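PDB 1NI3: Obg-like ATPase 1 from Schizosaccharomyces pombe, which hydrolyses ATP, and GTP less efficiently, with magnesium as cofactor, and negatively regulates the G2/M transition of the cell cycle. Local coordinates for residues P17-K22 / T322-T327; G24-P29 / V103-A108; E75-K80 / D316-W321; F158-L163 / K191-L196; K342-G347 / K373-V378. All coordinates share one frame; numbering follows the deposited sequence.

Contact 1 (P17-K22 / T322-T327); sequences PGNNLK and TIRKGT
Asn19 and Ile323 mark the closest backbone approach, 5.5 Å between their CA atoms, where the loop ahead of strand 22-27 passes the end of strand 317-324. Arg324 and Asn19 carry the largest shares of the contact. Bends at the second and third torsions of the arginine (chi2 -70°, chi3 -87°) fold its chain back toward the loop. There Arg324 NH1 donates to Gly18 O at 2.7 Å, with the oxygen at the guanidinium edge, although the modelled place of this oxygen is less certain. NH1 also bonds to Arg16 O and NH2 to Gln13 OE1, so the guanidinium clasps the N-terminal segment at several points. Leu21 crosses the arginine chain at about a right angle, its CD1 3.5 Å from Arg324 NH1. Asn19 brings its amide oxygen up to the strand, OD1 3.5 Å from Ile323 CA. Beyond it a type I turn from Arg324 to Thr327 ends the strand, and Arg324 O accepts from both N and OG1 of Thr327. Outside the pair, Thr322 OG1 bonds to Tyr302 OH, while strand 317-324 lies between strand 307-312, antiparallel to it, and strand 81-90, parallel to it.

Contact 2 (G24-P29 / V103-A108); sequences GIVGMP and VGLGNA
Val26 and Leu105 meet where strand 22-27 runs into the P-loop of the G domain, facing the loop that leads to helix 107-113, a region probably equivalent to switch II of related GTPases. The apolar part is loose: Val26 CG1 lies 4.3 Å from Leu105 CD1, and Phe109, Val113 and Leu110 of helix 107-113 continue the packing. Met28, a selenomethionine, bends at chi2 and chi3 so that Met28 SE stands 4.1 Å from Val103 O, with the side chain resting on Ile146 and Ile147 of helix 140-168. Polar groups are held from outside the pair. The two carboxylate oxygens of Glu150 accept from successive amides, Leu105 N and Gly106 N, and so fix the loop just before the helix, where Gly106 is the N-cap residue. Gly27 O receives a weak bond from Lys33 NZ, whose residue is predicted to bind ATP. Against the same carbonyl, Leu105 brings methyl CD2 to 3.2 Å from Gly27 O.

Contact 3 (E75-K80 / D316-W321); sequences EAYKPK and DEVRSW
Val318 has chi1 at 172°, which sets CG1 anti to its backbone N and turns CG2 away from its carbonyl carbon, and it is CG2 that meets Pro79. The contact belongs to the seam between the G domain and the TGS region, whose strand 317-324 runs parallel to strand 81-90 and extends the G-domain sheet; backbone bonds from Asp316 and Val318 to Ser81 begin that pairing. Pro79 stands in the link from helix 68-77 to strand 81-90, just after Lys78 leaves the helix with positive phi. Its ring carbon CG lies 3.2 Å from Val318 CG2, while Pro79 CB sits 3.6 Å from Glu317 CA. The root of Tyr77 closes on the same methyl, CB to Val318 CG2 being 4.0 Å. Glu317 points away from the proline, and its OE2 bonds to Ser81 OG. At the exposed margin Lys80, extended beyond CG, lies side by side with Asp316, both pointing the same way; its CD and CE pass the carboxylate, and a long salt bridge joins Lys80 NZ to Asp316 OD1 at 3.7 Å.

Contact 4 (F158-L163 / K191-L196); sequences FVEKHL and KVYQYL
Val159 and Tyr193 form the centre of the contact, with CG1 of the valine 3.6 Å from CB of the tyrosine and lying near the plane of its ring, at the edge. Val159 CG2 turns to two other residues, 3.6 Å from Leu196 CD1 and 4.0 Å from Val192 CG1. Tyr193, its first torsion near trans (chi1 -170°), lays its ring along the neighbouring helix as far as Glu160. Over one ring face stands the carboxylate of Glu160, bent at chi2, with OE2 3.3 Å from Tyr193 CE1 and the two planes only 16° apart. A weak, long ion pair of the same OE2 with Arg167 NH2 may partly offset the charge there. Without the ring, as with a serine at Tyr193, Val159 is likely to lose the edge it packs against and the Glu160 carboxylate the face it lies over. Helices 140-168 and 179-199 form an antiparallel coiled-coil arm, characteristic of YchF proteins, and their local axes approach to 9.6 Å at 155°. Val159 also touches Ile189, so residues at the four corners Ile189, Val192, Tyr193 and Leu196 surround it, consistent with knobs-into-holes packing. One layer further out, Leu196 rests on Leu152 and Asp155 of helix 140-168, Val192 on Ile203, and Leu163 on Gln186, Ile189 and Glu190.

Contact 5 (K342-G347 / K373-V378); sequences KAFVVG and KGKEYV
Gly347 and Lys373 are a hydrogen-bonded antiparallel pair in the small three-stranded sheet of the TGS region, joining its central strand 346-350 to strand 372-374. Gly347 N donates to Lys373 O at 2.7 Å and Lys373 N returns a bond to Gly347 O at 2.8 Å, the second more bent at hydrogen, 133° against 150°. Lys373 O also receives a CA-H...O contact from Val346 CA at 3.2 Å. Ahead of the strand, Phe344 carries the side-chain part. With chi1 at -169°, CG trans to the amide nitrogen, the ring lies alongside the residues that follow, with Val346 N above the centre of one face. The ring edge meets the other segment: Phe344 CE2 is 3.6 Å from Gly374 C and Phe344 CD2 3.7 Å from Lys375 CG, the phenyl and lysine chains sliding past each other in opposite directions. Ala329 and Pro330 of helix 329-336, together with Trp387, also pack on this buried ring. Cutting Phe344 back to an alanine is likely to open a gap between the sheet end and helix 329-336, and to leave Lys375 CG without the ring edge it lies against. Gly347 has the ring close by, where a side chain would be crowded by Phe344 CE1. Past the turn around Glu376, Tyr377 hydrogen-bonds through OH to Glu380 and Asp383, and Lys373 CG stands 3.2 Å above the plane of the Tyr377 ring, offset toward its rim.

How the contacts relate
Contacts 2 and 4 are the buried ones, both within the OBG-type G region; contact 1 is a surface contact, and contacts 3 and 5 are partly buried. Contacts 1 and 3 use the same strand, 317-324, toward its two ends, their centres about 22 Å apart. Contacts 1, 2 and 3 all reach the large mixed sheet, whereas contact 5 pairs strands of a separate small one, and Val378 from it touches the turn of contact 1. Chemistry follows place: helix-helix contact 4 is chiefly apolar, contact 2 sets side chains against backbone carbonyls near the P-loop, contact 1 turns on an arginine, contact 3 keeps its ion pair at the exposed margin of an apolar centre, and contact 5 is held by strand pairing.

Contact 1 (P17-K22 / T322-T327)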
# COMPACT_ATOMS: atom_id res chain seq x y z
N PRO A 17 -9.38 -3.01 8.94
CA PRO A 17 -8.72 -3.26 10.23
C PRO A 17 -7.61 -4.28 10.13
O PRO A 17 -7.69 -5.22 9.32
CB PRO A 17 -9.85 -3.78 11.11
CG PRO A 17 -11.05 -3.10 10.55
CD PRO A 17 -10.83 -3.23 9.06
N GLY A 18 -6.57 -4.11 10.94
CA GLY A 18 -5.48 -5.07 10.95
C GLY A 18 -4.09 -4.64 10.53
O GLY A 18 -3.81 -3.46 10.35
N ASN A 19 -3.21 -5.63 10.38
CA ASN A 19 -1.83 -5.39 9.99
C ASN A 19 -1.53 -5.99 8.63
O ASN A 19 -0.85 -5.36 7.83
CB ASN A 19 -0.85 -5.97 11.01
CG ASN A 19 -1.14 -5.50 12.43
OD1 ASN A 19 -1.09 -4.31 12.73
ND2 ASN A 19 -1.44 -6.45 13.31
N ASN A 20 -2.02 -7.19 8.37
CA ASN A 20 -1.76 -7.81 7.07
C ASN A 20 -2.60 -7.20 5.96
O ASN A 20 -3.52 -7.83 5.45
CB ASN A 20 -2.04 -9.31 7.15
CG ASN A 20 -3.34 -9.59 7.83
OD1 ASN A 20 -3.41 -9.64 9.06
ND2 ASN A 20 -4.40 -9.76 7.05
N LEU A 21 -2.27 -5.96 5.59
CA LEU A 21 -2.96 -5.23 4.52
C LEU A 21 -2.14 -5.51 3.25
O LEU A 21 -0.93 -5.69 3.32
CB LEU A 21 -2.95 -3.73 4.83
CG LEU A 21 -3.58 -3.36 6.16
CD1 LEU A 21 -3.46 -1.86 6.47
CD2 LEU A 21 -5.02 -3.78 6.08
N LYS A 22 -2.79 -5.57 2.09
CA LYS A 22 -2.06 -5.84 0.85
C LYS A 22 -2.37 -4.81 -0.26
O LYS A 22 -3.34 -4.06 -0.17
CB LYS A 22 -2.40 -7.25 0.37
CG LYS A 22 -3.90 -7.55 0.30
CD LYS A 22 -4.23 -9.05 0.27
CE LYS A 22 -3.97 -9.73 1.62
NZ LYS A 22 -2.53 -9.70 2.01
N THR A 322 5.69 -5.87 11.24
CA THR A 322 4.77 -4.84 10.79
C THR A 322 3.59 -4.62 11.73
O THR A 322 2.95 -5.57 12.16
CB THR A 322 4.21 -5.15 9.40
OG1 THR A 322 5.27 -5.09 8.43
CG2 THR A 322 3.13 -4.16 9.02
N ILE A 323 3.30 -3.36 12.04
CA ILE A 323 2.16 -3.05 12.90
C ILE A 323 1.46 -1.78 12.41
O ILE A 323 2.01 -1.05 11.59
CB ILE A 323 2.59 -2.89 14.39
CG1 ILE A 323 3.63 -1.78 14.51
CG2 ILE A 323 3.12 -4.20 14.94
CD1 ILE A 323 3.56 -1.04 15.83
N ARG A 324 0.26 -1.51 12.91
CA ARG A 324 -0.46 -0.32 12.48
C ARG A 324 -0.01 0.93 13.21
O ARG A 324 0.23 0.90 14.42
CB ARG A 324 -1.97 -0.51 12.62
CG ARG A 324 -2.59 -1.29 11.49
CD ARG A 324 -2.57 -0.49 10.20
NE ARG A 324 -3.74 0.38 10.08
CZ ARG A 324 -4.95 -0.05 9.72
NH1 ARG A 324 -5.15 -1.35 9.46
NH2 ARG A 324 -5.96 0.80 9.63
N LYS A 325 0.07 2.02 12.46
CA LYS A 325 0.50 3.32 12.97
C LYS A 325 0.14 3.64 14.41
O LYS A 325 0.88 4.35 15.08
CB LYS A 325 -0.03 4.44 12.07
CG LYS A 325 1.05 5.25 11.36
CD LYS A 325 1.20 6.66 11.93
CE LYS A 325 1.80 6.68 13.34
NZ LYS A 325 1.81 8.05 13.97
N GLY A 326 -0.97 3.12 14.91
CA GLY A 326 -1.31 3.45 16.29
C GLY A 326 -1.44 2.27 17.22
O GLY A 326 -2.12 2.34 18.24
N THR A 327 -0.78 1.17 16.87
CA THR A 327 -0.87 -0.03 17.67
C THR A 327 -0.20 0.11 19.03
O THR A 327 0.83 0.78 19.17
CB THR A 327 -0.27 -1.21 16.93
OG1 THR A 327 -0.88 -1.30 15.64
CG2 THR A 327 -0.53 -2.50 17.69

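Contact 2 (G24-P29 / V103-A108)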
# COMPACT_ATOMS: atom_id res chain seq x y z
N GLY A 24 -2.55 -4.22 -4.65
CA GLY A 24 -2.68 -4.94 -5.90
C GLY A 24 -2.33 -4.01 -7.05
O GLY A 24 -2.53 -2.80 -6.93
N ILE A 25 -1.79 -4.55 -8.14
CA ILE A 25 -1.43 -3.74 -9.30
C ILE A 25 -2.59 -3.57 -10.30
O ILE A 25 -3.05 -4.53 -10.93
CB ILE A 25 -0.25 -4.34 -10.03
CG1 ILE A 25 0.91 -4.48 -9.05
CG2 ILE A 25 0.10 -3.50 -11.26
CD1 ILE A 25 2.23 -4.89 -9.69
N VAL A 26 -3.03 -2.33 -10.46
CA VAL A 26 -4.12 -1.96 -11.35
C VAL A 26 -3.61 -1.24 -12.59
O VAL A 26 -2.70 -0.41 -12.51
CB VAL A 26 -5.12 -1.04 -10.63
CG1 VAL A 26 -5.88 -0.18 -11.63
CG2 VAL A 26 -6.07 -1.87 -9.79
N GLY A 27 -4.22 -1.52 -13.73
CA GLY A 27 -3.80 -0.87 -14.96
C GLY A 27 -4.64 -1.20 -16.17
O GLY A 27 -5.41 -2.15 -16.18
N MSE A 28 -4.47 -0.40 -17.22
CA MSE A 28 -5.20 -0.61 -18.45
C MSE A 28 -4.41 -1.63 -19.27
O MSE A 28 -3.20 -1.68 -19.18
CB MSE A 28 -5.31 0.71 -19.21
CG MSE A 28 -6.55 0.82 -20.06
SE MSE A 28 -8.18 0.54 -19.02
CE MSE A 28 -8.52 2.39 -18.54
N PRO A 29 -5.10 -2.46 -20.06
CA PRO A 29 -4.44 -3.48 -20.89
C PRO A 29 -3.21 -2.95 -21.60
O PRO A 29 -3.26 -1.89 -22.23
CB PRO A 29 -5.54 -3.88 -21.87
CG PRO A 29 -6.78 -3.78 -21.01
CD PRO A 29 -6.57 -2.50 -20.24
N VAL A 103 -14.87 -1.24 -21.77
CA VAL A 103 -13.80 -0.31 -22.09
C VAL A 103 -12.79 -0.15 -20.97
O VAL A 103 -11.64 0.21 -21.21
CB VAL A 103 -14.38 1.09 -22.41
CG1 VAL A 103 -15.19 1.05 -23.69
CG2 VAL A 103 -15.24 1.55 -21.24
N GLY A 104 -13.22 -0.45 -19.75
CA GLY A 104 -12.33 -0.32 -18.60
C GLY A 104 -11.65 -1.60 -18.15
O GLY A 104 -11.10 -2.35 -18.95
N LEU A 105 -11.70 -1.83 -16.84
CA LEU A 105 -11.07 -2.99 -16.22
C LEU A 105 -11.95 -4.23 -16.23
O LEU A 105 -11.46 -5.35 -16.36
CB LEU A 105 -10.69 -2.64 -14.78
CG LEU A 105 -9.73 -1.46 -14.58
CD1 LEU A 105 -9.85 -0.96 -13.15
CD2 LEU A 105 -8.30 -1.88 -14.91
N GLY A 106 -13.25 -4.02 -16.06
CA GLY A 106 -14.15 -5.15 -16.05
C GLY A 106 -14.59 -5.50 -14.64
O GLY A 106 -13.98 -5.07 -13.67
N ASN A 107 -15.64 -6.29 -14.55
CA ASN A 107 -16.19 -6.71 -13.27
C ASN A 107 -15.36 -7.78 -12.60
O ASN A 107 -15.29 -7.84 -11.38
CB ASN A 107 -17.62 -7.22 -13.47
CG ASN A 107 -18.61 -6.49 -12.60
OD1 ASN A 107 -18.60 -6.64 -11.38
ND2 ASN A 107 -19.49 -5.71 -13.22
N ALA A 108 -14.73 -8.63 -13.39
CA ALA A 108 -13.91 -9.69 -12.82
C ALA A 108 -12.65 -9.09 -12.20
O ALA A 108 -12.34 -9.33 -11.03
CB ALA A 108 -13.53 -10.70 -13.89

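Contact 3 (E75-K80 / D316-W321)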
# COMPACT_ATOMS: atom_id res chain seq x y z
N GLU A 75 23.62 -4.82 10.96
CA GLU A 75 25.07 -4.65 11.05
C GLU A 75 25.58 -4.61 12.48
O GLU A 75 26.67 -5.09 12.77
CB GLU A 75 25.51 -3.39 10.31
CG GLU A 75 25.37 -3.51 8.80
CD GLU A 75 25.77 -4.90 8.30
OE1 GLU A 75 26.95 -5.29 8.49
OE2 GLU A 75 24.90 -5.60 7.73
N ALA A 76 24.76 -4.03 13.35
CA ALA A 76 25.06 -3.88 14.76
C ALA A 76 25.03 -5.18 15.56
O ALA A 76 25.89 -5.40 16.41
CB ALA A 76 24.09 -2.88 15.35
N TYR A 77 24.05 -6.03 15.29
CA TYR A 77 23.93 -7.30 16.01
C TYR A 77 24.52 -8.43 15.20
O TYR A 77 24.91 -9.45 15.76
CB TYR A 77 22.47 -7.66 16.29
CG TYR A 77 21.81 -6.85 17.38
CD1 TYR A 77 21.54 -5.49 17.19
CD2 TYR A 77 21.47 -7.43 18.60
CE1 TYR A 77 20.95 -4.74 18.20
CE2 TYR A 77 20.88 -6.68 19.61
CZ TYR A 77 20.62 -5.33 19.40
OH TYR A 77 20.07 -4.58 20.41
N LYS A 78 24.58 -8.24 13.89
CA LYS A 78 25.11 -9.26 12.99
C LYS A 78 24.55 -10.62 13.39
O LYS A 78 25.27 -11.48 13.88
CB LYS A 78 26.63 -9.27 13.06
CG LYS A 78 27.24 -7.97 12.64
CD LYS A 78 28.73 -8.10 12.43
CE LYS A 78 29.35 -6.74 12.17
NZ LYS A 78 28.65 -6.03 11.06
N PRO A 79 23.24 -10.82 13.18
CA PRO A 79 22.56 -12.07 13.51
C PRO A 79 22.68 -13.13 12.42
O PRO A 79 22.91 -12.82 11.25
CB PRO A 79 21.12 -11.62 13.68
CG PRO A 79 21.00 -10.63 12.56
CD PRO A 79 22.28 -9.81 12.70
N LYS A 80 22.51 -14.38 12.83
CA LYS A 80 22.58 -15.51 11.91
C LYS A 80 21.46 -15.35 10.89
O LYS A 80 21.59 -15.71 9.73
CB LYS A 80 22.35 -16.82 12.66
CG LYS A 80 23.37 -17.10 13.74
CD LYS A 80 23.10 -18.41 14.47
CE LYS A 80 24.18 -18.67 15.52
NZ LYS A 80 24.00 -19.96 16.23
N ASP A 316 21.06 -14.04 17.62
CA ASP A 316 20.53 -15.07 16.75
C ASP A 316 19.76 -14.49 15.58
O ASP A 316 20.03 -14.81 14.42
CB ASP A 316 19.62 -16.04 17.51
CG ASP A 316 20.39 -17.20 18.14
OD1 ASP A 316 21.20 -17.82 17.42
OD2 ASP A 316 20.17 -17.48 19.34
N GLU A 317 18.80 -13.61 15.86
CA GLU A 317 18.02 -13.04 14.78
C GLU A 317 17.58 -11.60 14.97
O GLU A 317 17.42 -11.11 16.09
CB GLU A 317 16.79 -13.91 14.55
CG GLU A 317 15.91 -13.51 13.38
CD GLU A 317 14.59 -14.26 13.37
OE1 GLU A 317 13.70 -13.92 14.19
OE2 GLU A 317 14.46 -15.20 12.57
N VAL A 318 17.39 -10.92 13.85
CA VAL A 318 16.92 -9.56 13.85
C VAL A 318 15.73 -9.52 12.91
O VAL A 318 15.89 -9.71 11.70
CB VAL A 318 18.01 -8.61 13.34
CG1 VAL A 318 17.44 -7.22 13.16
CG2 VAL A 318 19.17 -8.61 14.32
N ARG A 319 14.54 -9.28 13.45
CA ARG A 319 13.36 -9.24 12.62
C ARG A 319 12.47 -8.01 12.79
O ARG A 319 12.19 -7.56 13.91
CB ARG A 319 12.51 -10.49 12.86
CG ARG A 319 11.22 -10.48 12.09
CD ARG A 319 10.58 -11.84 12.12
NE ARG A 319 9.35 -11.88 11.34
CZ ARG A 319 8.60 -12.97 11.20
NH1 ARG A 319 8.99 -14.09 11.80
NH2 ARG A 319 7.49 -12.94 10.48
N SER A 320 12.02 -7.48 11.66
CA SER A 320 11.16 -6.30 11.62
C SER A 320 9.70 -6.76 11.60
O SER A 320 9.30 -7.49 10.70
CB SER A 320 11.44 -5.48 10.36
OG SER A 320 10.60 -4.36 10.30
N TRP A 321 8.91 -6.32 12.56
CA TRP A 321 7.51 -6.71 12.62
C TRP A 321 6.57 -5.59 12.19
O TRP A 321 6.63 -4.49 12.72
CB TRP A 321 7.16 -7.19 14.03
CG TRP A 321 8.10 -8.23 14.55
CD1 TRP A 321 9.35 -8.02 15.08
CD2 TRP A 321 7.92 -9.65 14.51
NE1 TRP A 321 9.95 -9.23 15.35
CE2 TRP A 321 9.10 -10.24 15.01
CE3 TRP A 321 6.87 -10.47 14.08
CZ2 TRP A 321 9.25 -11.62 15.11
CZ3 TRP A 321 7.03 -11.86 14.17
CH2 TRP A 321 8.22 -12.41 14.68

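Contact 4 (F158-L163 / K191-L196)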
# COMPACT_ATOMS: atom_id res chain seq x y z
N PHE A 158 -23.15 0.15 -5.94
CA PHE A 158 -23.18 -0.54 -4.66
C PHE A 158 -23.95 0.23 -3.62
O PHE A 158 -24.79 -0.31 -2.93
CB PHE A 158 -21.77 -0.77 -4.14
CG PHE A 158 -21.73 -1.50 -2.84
CD1 PHE A 158 -21.72 -2.89 -2.81
CD2 PHE A 158 -21.73 -0.80 -1.63
CE1 PHE A 158 -21.69 -3.59 -1.59
CE2 PHE A 158 -21.71 -1.49 -0.40
CZ PHE A 158 -21.68 -2.89 -0.38
N VAL A 159 -23.64 1.51 -3.50
CA VAL A 159 -24.32 2.35 -2.53
C VAL A 159 -25.81 2.36 -2.84
O VAL A 159 -26.64 2.04 -1.98
CB VAL A 159 -23.79 3.80 -2.57
CG1 VAL A 159 -24.60 4.68 -1.65
CG2 VAL A 159 -22.32 3.80 -2.16
N GLU A 160 -26.15 2.72 -4.07
CA GLU A 160 -27.54 2.77 -4.54
C GLU A 160 -28.31 1.55 -4.02
O GLU A 160 -29.34 1.69 -3.36
CB GLU A 160 -27.55 2.79 -6.08
CG GLU A 160 -28.94 2.93 -6.73
CD GLU A 160 -29.57 4.29 -6.52
OE1 GLU A 160 -30.44 4.67 -7.33
OE2 GLU A 160 -29.23 4.97 -5.52
N LYS A 161 -27.79 0.36 -4.31
CA LYS A 161 -28.42 -0.87 -3.88
C LYS A 161 -28.48 -0.97 -2.37
O LYS A 161 -29.54 -1.16 -1.79
CB LYS A 161 -27.68 -2.08 -4.48
CG LYS A 161 -28.37 -3.42 -4.24
CD LYS A 161 -28.14 -3.93 -2.82
CE LYS A 161 -28.98 -5.15 -2.46
NZ LYS A 161 -28.61 -5.70 -1.12
N HIS A 162 -27.32 -0.83 -1.74
CA HIS A 162 -27.27 -0.91 -0.28
C HIS A 162 -28.21 0.12 0.34
O HIS A 162 -28.92 -0.17 1.31
CB HIS A 162 -25.84 -0.66 0.21
CG HIS A 162 -25.66 -0.83 1.68
ND1 HIS A 162 -26.13 0.09 2.59
CD2 HIS A 162 -25.13 -1.84 2.40
CE1 HIS A 162 -25.90 -0.35 3.81
NE2 HIS A 162 -25.29 -1.52 3.72
N LEU A 163 -28.22 1.32 -0.23
CA LEU A 163 -29.09 2.40 0.24
C LEU A 163 -30.54 1.98 0.04
O LEU A 163 -31.40 2.28 0.86
CB LEU A 163 -28.79 3.68 -0.54
CG LEU A 163 -29.65 4.89 -0.20
CD1 LEU A 163 -29.73 5.08 1.30
CD2 LEU A 163 -29.07 6.12 -0.87
N LYS A 191 -25.19 10.80 1.67
CA LYS A 191 -24.09 11.71 1.35
C LYS A 191 -23.02 10.97 0.57
O LYS A 191 -22.45 11.50 -0.38
CB LYS A 191 -23.48 12.29 2.62
CG LYS A 191 -24.31 13.36 3.32
CD LYS A 191 -23.62 13.84 4.61
CE LYS A 191 -22.22 14.38 4.36
NZ LYS A 191 -21.49 14.65 5.63
N VAL A 192 -22.72 9.74 0.98
CA VAL A 192 -21.72 8.91 0.32
C VAL A 192 -22.09 8.80 -1.16
O VAL A 192 -21.22 8.89 -2.04
CB VAL A 192 -21.66 7.50 0.91
CG1 VAL A 192 -20.73 6.63 0.10
CG2 VAL A 192 -21.20 7.57 2.35
N TYR A 193 -23.38 8.58 -1.43
CA TYR A 193 -23.87 8.47 -2.79
C TYR A 193 -23.72 9.83 -3.44
O TYR A 193 -23.09 9.98 -4.48
CB TYR A 193 -25.33 8.06 -2.79
CG TYR A 193 -25.84 7.69 -4.16
CD1 TYR A 193 -25.65 6.41 -4.68
CD2 TYR A 193 -26.49 8.63 -4.96
CE1 TYR A 193 -26.10 6.07 -5.96
CE2 TYR A 193 -26.94 8.31 -6.23
CZ TYR A 193 -26.74 7.03 -6.73
OH TYR A 193 -27.20 6.73 -7.98
N GLN A 194 -24.33 10.83 -2.80
CA GLN A 194 -24.26 12.22 -3.25
C GLN A 194 -22.86 12.52 -3.77
O GLN A 194 -22.69 13.02 -4.88
CB GLN A 194 -24.57 13.14 -2.07
CG GLN A 194 -25.98 13.72 -2.03
CD GLN A 194 -26.08 15.03 -2.80
OE1 GLN A 194 -25.42 16.01 -2.46
NE2 GLN A 194 -26.91 15.04 -3.84
N TYR A 195 -21.85 12.21 -2.95
CA TYR A 195 -20.45 12.46 -3.30
C TYR A 195 -20.07 11.70 -4.56
O TYR A 195 -19.70 12.29 -5.56
CB TYR A 195 -19.53 12.03 -2.14
CG TYR A 195 -18.16 12.71 -2.12
CD1 TYR A 195 -17.95 13.89 -1.41
CD2 TYR A 195 -17.07 12.17 -2.83
CE1 TYR A 195 -16.70 14.53 -1.40
CE2 TYR A 195 -15.82 12.81 -2.83
CZ TYR A 195 -15.65 13.98 -2.12
OH TYR A 195 -14.43 14.63 -2.14
N LEU A 196 -20.17 10.37 -4.49
CA LEU A 196 -19.82 9.51 -5.60
C LEU A 196 -20.46 9.93 -6.92
O LEU A 196 -19.89 9.72 -7.99
CB LEU A 196 -20.23 8.07 -5.30
CG LEU A 196 -19.48 7.47 -4.12
CD1 LEU A 196 -20.05 6.10 -3.82
CD2 LEU A 196 -17.99 7.38 -4.43

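Contact 5 (K342-G347 / K373-V378)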
# COMPACT_ATOMS: atom_id res chain seq x y z
N LYS A 342 -1.87 -11.80 25.68
CA LYS A 342 -2.68 -12.34 26.78
C LYS A 342 -1.98 -12.16 28.13
O LYS A 342 -2.47 -11.45 29.01
CB LYS A 342 -2.97 -13.82 26.55
CG LYS A 342 -3.90 -14.09 25.37
CD LYS A 342 -4.32 -15.56 25.27
CE LYS A 342 -5.30 -15.78 24.12
NZ LYS A 342 -5.87 -17.16 24.10
N ALA A 343 -0.84 -12.82 28.27
CA ALA A 343 -0.05 -12.76 29.50
C ALA A 343 0.76 -11.47 29.60
O ALA A 343 1.80 -11.44 30.24
CB ALA A 343 0.89 -13.96 29.56
N PHE A 344 0.27 -10.40 28.98
CA PHE A 344 1.00 -9.15 29.01
C PHE A 344 0.73 -8.30 30.24
O PHE A 344 -0.37 -8.28 30.78
CB PHE A 344 0.69 -8.31 27.77
CG PHE A 344 1.60 -7.13 27.60
CD1 PHE A 344 2.87 -7.29 27.05
CD2 PHE A 344 1.19 -5.85 27.98
CE1 PHE A 344 3.71 -6.19 26.87
CE2 PHE A 344 2.03 -4.75 27.81
CZ PHE A 344 3.29 -4.91 27.25
N VAL A 345 1.78 -7.60 30.65
CA VAL A 345 1.74 -6.72 31.80
C VAL A 345 2.62 -5.53 31.47
O VAL A 345 2.22 -4.37 31.59
CB VAL A 345 2.26 -7.43 33.06
CG1 VAL A 345 2.78 -6.41 34.06
CG2 VAL A 345 1.12 -8.24 33.68
N VAL A 346 3.84 -5.85 31.03
CA VAL A 346 4.81 -4.84 30.65
C VAL A 346 5.70 -5.40 29.54
O VAL A 346 5.70 -6.61 29.26
CB VAL A 346 5.70 -4.42 31.84
CG1 VAL A 346 4.98 -3.39 32.69
CG2 VAL A 346 6.05 -5.64 32.67
N GLY A 347 6.44 -4.51 28.90
CA GLY A 347 7.34 -4.91 27.84
C GLY A 347 8.55 -3.99 27.90
O GLY A 347 8.47 -2.90 28.47
N LYS A 373 7.64 -0.27 29.14
CA LYS A 373 6.28 0.16 28.87
C LYS A 373 5.21 -0.86 29.22
O LYS A 373 5.47 -2.06 29.25
CB LYS A 373 6.13 0.59 27.41
CG LYS A 373 6.52 2.04 27.18
CD LYS A 373 8.03 2.24 27.23
CE LYS A 373 8.36 3.69 27.52
NZ LYS A 373 7.47 4.62 26.77
N GLY A 374 4.02 -0.34 29.50
CA GLY A 374 2.89 -1.18 29.88
C GLY A 374 1.82 -1.30 28.81
O GLY A 374 2.08 -1.09 27.63
N LYS A 375 0.61 -1.64 29.22
CA LYS A 375 -0.49 -1.81 28.28
C LYS A 375 -0.88 -0.55 27.52
O LYS A 375 -1.25 -0.63 26.36
CB LYS A 375 -1.71 -2.39 29.00
CG LYS A 375 -1.48 -3.82 29.48
CD LYS A 375 -2.66 -4.37 30.29
CE LYS A 375 -2.68 -3.82 31.72
NZ LYS A 375 -3.77 -4.42 32.54
N GLU A 376 -0.78 0.61 28.15
CA GLU A 376 -1.16 1.84 27.47
C GLU A 376 -0.01 2.52 26.77
O GLU A 376 0.25 3.70 26.98
CB GLU A 376 -1.81 2.82 28.45
CG GLU A 376 -3.11 2.32 29.05
CD GLU A 376 -4.02 1.68 28.01
OE1 GLU A 376 -4.12 2.22 26.89
OE2 GLU A 376 -4.65 0.65 28.33
N TYR A 377 0.69 1.78 25.92
CA TYR A 377 1.81 2.34 25.17
C TYR A 377 1.69 2.09 23.68
O TYR A 377 1.63 0.95 23.23
CB TYR A 377 3.15 1.76 25.64
CG TYR A 377 4.32 2.23 24.81
CD1 TYR A 377 4.77 3.55 24.89
CD2 TYR A 377 4.95 1.38 23.89
CE1 TYR A 377 5.82 4.00 24.10
CE2 TYR A 377 6.00 1.84 23.08
CZ TYR A 377 6.43 3.15 23.19
OH TYR A 377 7.44 3.64 22.39
N VAL A 378 1.64 3.18 22.91
CA VAL A 378 1.57 3.06 21.47
C VAL A 378 3.00 2.96 20.97
O VAL A 378 3.82 3.84 21.23
CB VAL A 378 0.88 4.27 20.81
CG1 VAL A 378 -0.61 4.21 21.05
CG2 VAL A 378 1.45 5.56 21.38